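Local coordinates for protein adenosylmethionine-8-amino-7-oxononanoate aminotransferase (Methanocaldococcus jannaschii, PDB 6ZHK) that probably transfers an amino group from S-adenosyl-L-methionine to 7-keto-8-aminopelargonic acid in biotin biosynthesis, as a pyridoxal-phosphate-dependent homodimer, at residues 149-154 with 183-188; 308-313 with 343-348. All coordinates share one frame; numbering follows the deposited sequence.

How the contacts relate
Contacts 1 and 2 sit on opposite sides of the chain's centre, with their own centres about 30 Å apart and their nearest atoms about 15 Å apart, yet both reach one seven-stranded mixed sheet. Contact 1 joins strand 147-151 to the outermost strand 183-185. Contact 2 packs the approach to strand 311-315, second from the other edge, against helix 343-358. Along the chain they come in series, contact 1 closing before contact 2 opens. Strands 296-299, 265-268 and 228-234 lie between them; Asp268, on the middle one, is predicted to bind pyridoxal phosphate. Contact 1 lies at a sheet edge and touches no other protein chain of the assembly; contact 2 adjoins the dimer interface and reaches the second subunit.

Contact 1. Residues 149-154 with 183-188; sequences ISVKEG and YHANPP
Ser150 and the pair Tyr183 and Ala185 form a parallel ladder at one edge of the seven-stranded sheet characteristic of fold-type I aminotransferases. Ser150 N gives its hydrogen to Tyr183 O at 2.9 Å with an N-H...O angle of 164°, and Ser150 O receives Ala185 N at 2.9 Å. The next rung is the straightest of the three: Lys152 N meets Ala185 O at 2.9 Å and 173°. Thus Ser150 bonds with both its backbone polar atoms to the edge strand, while Ile149 bonds to Cys230 and Ile232 of the inner neighbour.

Val151 O turns back instead, taking Gly154 N at 3.2 Å to close a type II turn. The His184 ring presents its edge to that same oxygen, CD2 to Val151 O 3.4 Å, and the neighbouring nitrogen NE2 is hydrogen-bonded with Gly166 O. Ser150 OG is likewise held outside the pair, hydrogen-bonded with Val165 O and Ile232 O. The Tyr183 hydroxyl pairs with Glu227.

On the face shared by Ile149, Val151, Tyr183 and Ala185 the meeting is apolar: Val151 CG1 meets the Pro188 ring at CD, 3.9 Å, and helix 211-224 packs on this face, Met217 against Ile149 and Val151 and Ile221 against Ile149. Past the strand ends, the carboxylate of Glu153 lies over Pro187, CD to CG 3.7 Å, the two side chains crossing at about a right angle, with OE1 bonded to Tyr189 OH. Asn186 N is hydrogen-bonded with Glu216 OE2. With CG anti to its carbonyl carbon (chi1 -71°) and an extended chain beyond, Lys152 runs alongside Asn186 in the same direction, and its NZ donates a hydrogen bond to Asn186 OD1 (3.1 Å) from a position tilted out of the amide plane.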
loop_
_atom_site.group_PDB
_atom_site.type_symbol
_atom_site.label_atom_id
_atom_site.label_comp_id
_atom_site.label_asym_id
_atom_site.label_seq_id
_atom_site.Cartn_x
_atom_site.Cartn_y
_atom_site.Cartn_z
ATOM N N ILE A 149 -13.463 18.111 5.438
ATOM C CA ILE A 149 -14.717 17.744 6.056
ATOM C C ILE A 149 -14.993 16.280 5.742
ATOM O O ILE A 149 -14.887 15.822 4.586
ATOM C CB ILE A 149 -15.860 18.601 5.444
ATOM C CG1 ILE A 149 -15.773 20.050 5.929
ATOM C CG2 ILE A 149 -17.173 17.974 5.900
ATOM C CD1 ILE A 149 -16.710 21.020 5.194
ATOM N N SER A 150 -15.409 15.551 6.764
ATOM C CA SER A 150 -15.834 14.180 6.564
ATOM C C SER A 150 -16.968 13.899 7.569
ATOM O O SER A 150 -17.644 14.843 8.003
ATOM C CB SER A 150 -14.626 13.318 6.758
ATOM O OG SER A 150 -14.953 11.971 6.473
ATOM N N VAL A 151 -17.187 12.615 7.901
ATOM C CA VAL A 151 -18.236 12.223 8.847
ATOM C C VAL A 151 -17.685 11.363 9.957
ATOM O O VAL A 151 -16.733 10.615 9.780
ATOM C CB VAL A 151 -19.434 11.528 8.167
ATOM C CG1 VAL A 151 -20.212 12.518 7.316
ATOM C CG2 VAL A 151 -19.051 10.278 7.376
ATOM N N LYS A 152 -18.308 11.507 11.136
ATOM C CA LYS A 152 -18.002 10.616 12.244
ATOM C C LYS A 152 -18.352 9.181 11.830
ATOM O O LYS A 152 -19.357 8.961 11.126
ATOM C CB LYS A 152 -18.819 11.032 13.457
ATOM C CG LYS A 152 -18.379 12.344 14.125
ATOM C CD LYS A 152 -19.436 12.834 15.117
ATOM C CE LYS A 152 -19.404 14.340 15.287
ATOM N NZ LYS A 152 -19.961 14.772 16.595
ATOM N N GLU A 153 -17.492 8.253 12.257
ATOM C CA GLU A 153 -17.654 6.822 12.019
ATOM C C GLU A 153 -17.296 6.460 10.583
ATOM O O GLU A 153 -17.371 5.279 10.239
ATOM C CB GLU A 153 -19.094 6.320 12.266
ATOM C CG GLU A 153 -19.584 6.324 13.720
ATOM C CD GLU A 153 -21.083 6.037 13.927
ATOM O OE1 GLU A 153 -21.781 5.567 12.972
ATOM O OE2 GLU A 153 -21.585 6.316 15.040
ATOM N N GLY A 154 -16.935 7.414 9.718
ATOM C CA GLY A 154 -16.483 7.029 8.385
ATOM C C GLY A 154 -15.112 6.334 8.457
ATOM O O GLY A 154 -14.385 6.501 9.432
ATOM N N TYR A 183 -13.052 18.725 10.164
ATOM C CA TYR A 183 -14.401 18.794 10.707
ATOM C C TYR A 183 -15.148 17.503 10.394
ATOM O O TYR A 183 -15.080 16.995 9.262
ATOM C CB TYR A 183 -15.149 19.928 10.016
ATOM C CG TYR A 183 -14.416 21.241 10.214
ATOM C CD1 TYR A 183 -14.499 21.896 11.441
ATOM C CD2 TYR A 183 -13.607 21.788 9.227
ATOM C CE1 TYR A 183 -13.797 23.066 11.678
ATOM C CE2 TYR A 183 -12.903 22.980 9.439
ATOM C CZ TYR A 183 -13.022 23.621 10.671
ATOM O OH TYR A 183 -12.357 24.759 11.001
ATOM N N HIS A 184 -15.889 16.976 11.371
ATOM C CA HIS A 184 -16.631 15.765 11.042
ATOM C C HIS A 184 -18.097 16.034 11.330
ATOM O O HIS A 184 -18.418 16.372 12.464
ATOM C CB HIS A 184 -16.203 14.629 11.954
ATOM C CG HIS A 184 -14.895 14.058 11.590
ATOM N ND1 HIS A 184 -13.719 14.538 12.135
ATOM C CD2 HIS A 184 -14.560 13.086 10.720
ATOM C CE1 HIS A 184 -12.708 13.831 11.634
ATOM N NE2 HIS A 184 -13.197 12.956 10.784
ATOM N N ALA A 185 -18.950 15.916 10.305
ATOM C CA ALA A 185 -20.377 15.993 10.534
ATOM C C ALA A 185 -20.871 14.723 11.242
ATOM O O ALA A 185 -20.179 13.692 11.296
ATOM C CB ALA A 185 -21.072 16.180 9.240
ATOM N N ASN A 186 -22.116 14.786 11.755
ATOM C CA ASN A 186 -22.667 13.602 12.385
ATOM C C ASN A 186 -22.963 12.568 11.310
ATOM O O ASN A 186 -23.261 12.922 10.169
ATOM C CB ASN A 186 -23.934 13.869 13.196
ATOM C CG ASN A 186 -23.625 14.682 14.430
ATOM O OD1 ASN A 186 -22.696 14.358 15.177
ATOM N ND2 ASN A 186 -24.400 15.739 14.625
ATOM N N PRO A 187 -22.888 11.270 11.675
ATOM C CA PRO A 187 -23.072 10.196 10.705
ATOM C C PRO A 187 -24.304 10.494 9.856
ATOM O O PRO A 187 -25.359 10.848 10.379
ATOM C CB PRO A 187 -23.302 8.969 11.598
ATOM C CG PRO A 187 -22.496 9.285 12.843
ATOM C CD PRO A 187 -22.683 10.779 13.049
ATOM N N PRO A 188 -24.195 10.350 8.516
ATOM C CA PRO A 188 -25.267 10.746 7.599
ATOM C C PRO A 188 -26.641 10.150 7.899
ATOM O O PRO A 188 -27.654 10.720 7.477
ATOM C CB PRO A 188 -24.815 10.225 6.242
ATOM C CG PRO A 188 -23.299 10.057 6.354
ATOM C CD PRO A 188 -23.008 9.811 7.823
#

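Contact 2. Residues 308-313 with 343-348; sequences LPLAAT and QLLCSA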
loop_
_atom_site.group_PDB
_atom_site.type_symbol
_atom_site.label_atom_id
_atom_site.label_comp_id
_atom_site.label_asym_id
_atom_site.label_seq_id
_atom_site.Cartn_x
_atom_site.Cartn_y
_atom_site.Cartn_z
ATOM N N LEU A 308 -5.650 -9.829 -6.140
ATOM C CA LEU A 308 -4.385 -9.119 -5.930
ATOM C C LEU A 308 -4.677 -7.680 -5.431
ATOM O O LEU A 308 -5.756 -7.104 -5.661
ATOM C CB LEU A 308 -3.620 -9.067 -7.273
ATOM C CG LEU A 308 -2.788 -10.292 -7.653
ATOM C CD1 LEU A 308 -2.362 -10.193 -9.131
ATOM C CD2 LEU A 308 -1.526 -10.395 -6.759
ATOM N N PRO A 309 -3.688 -7.036 -4.807
ATOM C CA PRO A 309 -3.827 -5.660 -4.330
ATOM C C PRO A 309 -3.590 -4.666 -5.456
ATOM O O PRO A 309 -2.477 -4.204 -5.678
ATOM C CB PRO A 309 -2.759 -5.569 -3.226
ATOM C CG PRO A 309 -1.687 -6.440 -3.706
ATOM C CD PRO A 309 -2.406 -7.627 -4.345
ATOM N N LEU A 310 -4.697 -4.206 -6.040
ATOM C CA LEU A 310 -4.610 -3.012 -6.875
ATOM C C LEU A 310 -5.582 -1.939 -6.396
ATOM O O LEU A 310 -6.696 -2.248 -5.984
ATOM C CB LEU A 310 -4.897 -3.377 -8.335
ATOM C CG LEU A 310 -4.674 -2.236 -9.337
ATOM C CD1 LEU A 310 -3.198 -1.817 -9.328
ATOM C CD2 LEU A 310 -5.068 -2.722 -10.733
ATOM N N ALA A 311 -5.141 -0.681 -6.441
ATOM C CA ALA A 311 -6.084 0.395 -6.221
ATOM C C ALA A 311 -5.867 1.482 -7.275
ATOM O O ALA A 311 -4.881 1.467 -8.014
ATOM C CB ALA A 311 -5.975 0.880 -4.818
ATOM N N ALA A 312 -6.859 2.374 -7.412
ATOM C CA ALA A 312 -6.731 3.493 -8.351
ATOM C C ALA A 312 -7.415 4.740 -7.802
ATOM O O ALA A 312 -8.438 4.656 -7.091
ATOM C CB ALA A 312 -7.411 3.087 -9.655
ATOM N N THR A 313 -6.842 5.907 -8.119
ATOM C CA THR A 313 -7.507 7.160 -7.807
ATOM C C THR A 313 -7.787 7.846 -9.145
ATOM O O THR A 313 -6.875 8.138 -9.898
ATOM C CB THR A 313 -6.548 8.038 -6.971
ATOM O OG1 THR A 313 -6.126 7.266 -5.832
ATOM C CG2 THR A 313 -7.197 9.336 -6.542
ATOM N N GLN A 343 2.320 -5.134 -13.607
ATOM C CA GLN A 343 1.629 -5.871 -14.676
ATOM C C GLN A 343 0.742 -7.011 -14.160
ATOM O O GLN A 343 -0.357 -7.188 -14.671
ATOM C CB GLN A 343 2.583 -6.434 -15.750
ATOM C CG GLN A 343 3.190 -5.340 -16.626
ATOM C CD GLN A 343 4.500 -4.779 -16.111
ATOM O OE1 GLN A 343 4.671 -4.417 -14.934
ATOM N NE2 GLN A 343 5.371 -4.515 -17.051
ATOM N N LEU A 344 1.224 -7.801 -13.187
ATOM C CA LEU A 344 0.349 -8.833 -12.612
ATOM C C LEU A 344 -0.930 -8.240 -12.007
ATOM O O LEU A 344 -2.039 -8.748 -12.258
ATOM C CB LEU A 344 1.120 -9.655 -11.590
ATOM C CG LEU A 344 2.353 -10.370 -12.153
ATOM C CD1 LEU A 344 2.956 -11.237 -11.056
ATOM C CD2 LEU A 344 2.035 -11.220 -13.477
ATOM N N LEU A 345 -0.813 -7.118 -11.242
ATOM C CA LEU A 345 -1.993 -6.523 -10.630
ATOM C C LEU A 345 -2.934 -6.127 -11.753
ATOM O O LEU A 345 -4.134 -6.354 -11.651
ATOM C CB LEU A 345 -1.675 -5.256 -9.793
ATOM C CG LEU A 345 -0.500 -5.402 -8.820
ATOM C CD1 LEU A 345 -0.336 -4.177 -7.928
ATOM C CD2 LEU A 345 -0.708 -6.598 -7.903
ATOM N N CYS A 346 -2.385 -5.526 -12.827
ATOM C CA CYS A 346 -3.285 -4.943 -13.810
ATOM C C CYS A 346 -3.900 -6.054 -14.671
ATOM O O CYS A 346 -5.051 -5.948 -15.150
ATOM C CB CYS A 346 -2.478 -4.023 -14.729
ATOM S SG CYS A 346 -1.997 -2.466 -13.936
ATOM N N SER A 347 -3.155 -7.132 -14.843
ATOM C CA SER A 347 -3.699 -8.264 -15.611
ATOM C C SER A 347 -4.942 -8.838 -14.909
ATOM O O SER A 347 -5.921 -9.137 -15.613
ATOM C CB SER A 347 -2.641 -9.312 -15.829
ATOM O OG SER A 347 -2.395 -10.016 -14.609
ATOM N N ALA A 348 -4.931 -8.976 -13.553
ATOM C CA ALA A 348 -6.103 -9.480 -12.833
ATOM C C ALA A 348 -7.286 -8.545 -13.072
ATOM O O ALA A 348 -8.422 -9.008 -13.295
ATOM C CB ALA A 348 -5.872 -9.717 -11.368
#
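Leu308 leads the packing, reaching helix 343-358 with its CD1 branch, which stands 3.5 Å from Leu344 O and 4.2 Å from Ala348 CB. The methyl makes a van der Waals contact with this oxygen, whose hydrogen bonds come from Ser347 OG (2.7 Å from Leu344 O) and Ala348 N, both approaching from the same face of its plane. Leu308 CB meanwhile rests on Leu345 CD2 at 3.9 Å, the two side chains crossing at about a right angle.

Pro309 directs its CB away from the helix and touches it chiefly through its carbonyl. Pro309 O lies just 3.1 Å from Leu345 CD1, a tight carbon-oxygen approach, while its ring carbon CD faces the other methyl, CD2. An alanine in place of Leu345 would lack CG and both methyls, and would probably leave a gap beside Pro309 O, Leu308 CB and Leu310 CD1.

These residues lead into strand 311-315, which runs antiparallel to both its neighbours in the seven-stranded sheet, an arrangement that fold-type I aminotransferases share. The loop lies near the predicted cofactor-attachment lysine, Lys301, whose side chain is about 9 Å from that of Pro309, and runs on into the sheet. At the dimer interface Leu308 touches Leu344 of the second subunit and Leu344 touches its Leu308, while Leu345 touches Pro309 of that subunit.

Leu310 comes last. Its CG is trans to the backbone N (chi1 -173°), which carries the branch out to the helix, where CD1 meets Leu345 CB at 3.8 Å. The other methyl, CD2, goes past the Leu345 carbonyl to Cys346, ending 4.4 Å from its SG, a looser contact; Leu101 of helix 96-108 packs on both Leu310 and Cys346.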